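Nitrogenase molybdenum-iron protein alpha chain (Clostridium pasteurianum, PDB 5VPW) forms part of the nitrogenase complex that reduces dinitrogen to ammonia, and carries an iron-sulfur-molybdenum cofactor with homocitrate. Local coordinates at residues Thr338-Val343 with Ser362-Phe367. Sequence-based numbering, arbitrary orientation.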
loop_
_atom_site.group_PDB
_atom_site.type_symbol
_atom_site.label_atom_id
_atom_site.label_comp_id
_atom_site.label_asym_id
_atom_site.label_seq_id
_atom_site.Cartn_x
_atom_site.Cartn_y
_atom_site.Cartn_z
ATOM N N THR A 338 -16.559 8.141 -33.416
ATOM C CA THR A 338 -15.811 7.497 -34.489
ATOM C C THR A 338 -14.583 6.825 -33.894
ATOM O O THR A 338 -14.052 7.265 -32.868
ATOM C CB THR A 338 -15.321 8.533 -35.551
ATOM O OG1 THR A 338 -14.490 9.484 -34.902
ATOM C CG2 THR A 338 -16.527 9.296 -36.251
ATOM N N ALA A 339 -14.141 5.789 -34.580
ATOM C CA ALA A 339 -12.996 4.980 -34.160
ATOM C C ALA A 339 -12.113 4.588 -35.324
ATOM O O ALA A 339 -12.557 4.545 -36.489
ATOM C CB ALA A 339 -13.514 3.691 -33.516
ATOM N N CYS A 340 -10.872 4.255 -34.964
ATOM C CA CYS A 340 -9.975 3.498 -35.790
ATOM C C CYS A 340 -9.490 2.334 -34.932
ATOM O O CYS A 340 -9.552 2.400 -33.693
ATOM C CB CYS A 340 -8.770 4.331 -36.202
ATOM S SG CYS A 340 -9.235 5.809 -37.120
ATOM N N LEU A 341 -9.023 1.289 -35.595
ATOM C CA LEU A 341 -8.502 0.128 -34.912
ATOM C C LEU A 341 -7.231 -0.365 -35.571
ATOM O O LEU A 341 -7.053 -0.214 -36.771
ATOM C CB LEU A 341 -9.430 -1.074 -34.886
ATOM C CG LEU A 341 -10.827 -1.202 -35.389
ATOM C CD1 LEU A 341 -10.894 -0.733 -36.824
ATOM C CD2 LEU A 341 -11.200 -2.680 -35.252
ATOM N N TYR A 342 -6.394 -1.003 -34.762
ATOM C CA TYR A 342 -5.094 -1.542 -35.193
ATOM C C TYR A 342 -4.958 -2.920 -34.541
ATOM O O TYR A 342 -4.854 -3.028 -33.327
ATOM C CB TYR A 342 -4.015 -0.590 -34.715
ATOM C CG TYR A 342 -2.552 -0.858 -35.124
ATOM C CD1 TYR A 342 -2.203 -1.800 -36.074
ATOM C CD2 TYR A 342 -1.528 -0.095 -34.556
ATOM C CE1 TYR A 342 -0.859 -1.988 -36.441
ATOM C CE2 TYR A 342 -0.188 -0.264 -34.907
ATOM C CZ TYR A 342 0.138 -1.202 -35.854
ATOM O OH TYR A 342 1.459 -1.332 -36.214
ATOM N N VAL A 343 -4.985 -3.962 -35.356
ATOM C CA VAL A 343 -4.884 -5.343 -34.878
ATOM C C VAL A 343 -3.631 -6.016 -35.400
ATOM O O VAL A 343 -2.888 -5.429 -36.204
ATOM C CB VAL A 343 -6.089 -6.172 -35.372
ATOM C CG1 VAL A 343 -7.401 -5.589 -34.810
ATOM C CG2 VAL A 343 -6.148 -6.234 -36.908
ATOM N N SER A 362 -16.352 3.096 -37.827
ATOM C CA SER A 362 -14.904 2.815 -37.901
ATOM C C SER A 362 -14.356 3.280 -39.234
ATOM O O SER A 362 -14.846 2.852 -40.290
ATOM C CB SER A 362 -14.669 1.321 -37.745
ATOM O OG SER A 362 -15.041 0.902 -36.456
ATOM N N LEU A 363 -13.358 4.155 -39.195
ATOM C CA LEU A 363 -12.848 4.804 -40.397
ATOM C C LEU A 363 -11.589 4.141 -40.990
ATOM O O LEU A 363 -11.442 4.056 -42.217
ATOM C CB LEU A 363 -12.566 6.273 -40.085
ATOM C CG LEU A 363 -13.715 7.043 -39.400
ATOM C CD1 LEU A 363 -13.216 8.433 -39.018
ATOM C CD2 LEU A 363 -14.962 7.082 -40.289
ATOM N N VAL A 364 -10.670 3.697 -40.133
ATOM C CA VAL A 364 -9.397 3.147 -40.614
ATOM C C VAL A 364 -9.115 1.875 -39.828
ATOM O O VAL A 364 -9.248 1.862 -38.583
ATOM C CB VAL A 364 -8.196 4.099 -40.386
ATOM C CG1 VAL A 364 -6.900 3.420 -40.825
ATOM C CG2 VAL A 364 -8.365 5.417 -41.130
ATOM N N ALA A 365 -8.783 0.813 -40.549
ATOM C CA ALA A 365 -8.330 -0.435 -39.928
ATOM C C ALA A 365 -6.856 -0.682 -40.285
ATOM O O ALA A 365 -6.508 -0.851 -41.453
ATOM C CB ALA A 365 -9.211 -1.601 -40.351
ATOM N N GLY A 366 -5.983 -0.601 -39.290
ATOM C CA GLY A 366 -4.561 -0.947 -39.469
ATOM C C GLY A 366 -4.275 -2.372 -39.066
ATOM O O GLY A 366 -5.044 -2.985 -38.281
ATOM N N PHE A 367 -3.207 -2.921 -39.642
ATOM C CA PHE A 367 -2.808 -4.301 -39.404
ATOM C C PHE A 367 -1.288 -4.414 -39.261
ATOM O O PHE A 367 -0.521 -3.646 -39.866
ATOM C CB PHE A 367 -3.221 -5.194 -40.553
ATOM C CG PHE A 367 -4.685 -5.265 -40.769
ATOM C CD1 PHE A 367 -5.344 -4.237 -41.418
ATOM C CD2 PHE A 367 -5.410 -6.358 -40.323
ATOM C CE1 PHE A 367 -6.704 -4.288 -41.613
ATOM C CE2 PHE A 367 -6.776 -6.419 -40.533
ATOM C CZ PHE A 367 -7.416 -5.378 -41.157
#
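Ser362 pairs with Ala339 in two parallel strands. Ala339 O receives two backbone donors: the CA-H of Ser362, and Leu363 N in a hydrogen bond of 2.8 Å. Leu363 marks a beta bulge: its psi of -39° is helical, and between the Ala339-Ser362 and Leu341-Ala365 bridges one residue, Cys340, faces two, Leu363 and Val364. At the bulge, Leu363 CD1 lies against Thr338 CB, and Val364 N is buried with no hydrogen-bond partner. Val364 CB meets Cys340 SG at 3.8 Å, while Val364 O accepts Leu341 N at 3.1 Å. On the other face, Leu341 CD1 sits 4.0 Å from Ala365 CB. Gly366 is held at both ends, its N bonded to Leu341 O at 2.8 Å and its O to Val343 N; this last donor stands 40° above the carbonyl plane. With CG anti to the backbone N (chi1 -175°), the Tyr342 ring reaches across Gly366, which has no side chain there, and presents its CE1 edge to Phe367 C at 3.7 Å. Phe367 lies alongside Val343, pointing the same way, with CD2 3.5 Å from Val343 CG2. The Val343 side chain is also about 4 Å from the iron-sulfur-molybdenum cluster, so this strand end borders the cofactor site. The two strands belong to a beta-alpha-beta unit whose helix 348-357 covers the face of Leu341, Ser362 and Phe367; helix 446-456 covers Cys340 and Val364, and strand 460-462 continues the sheet beside 338-343.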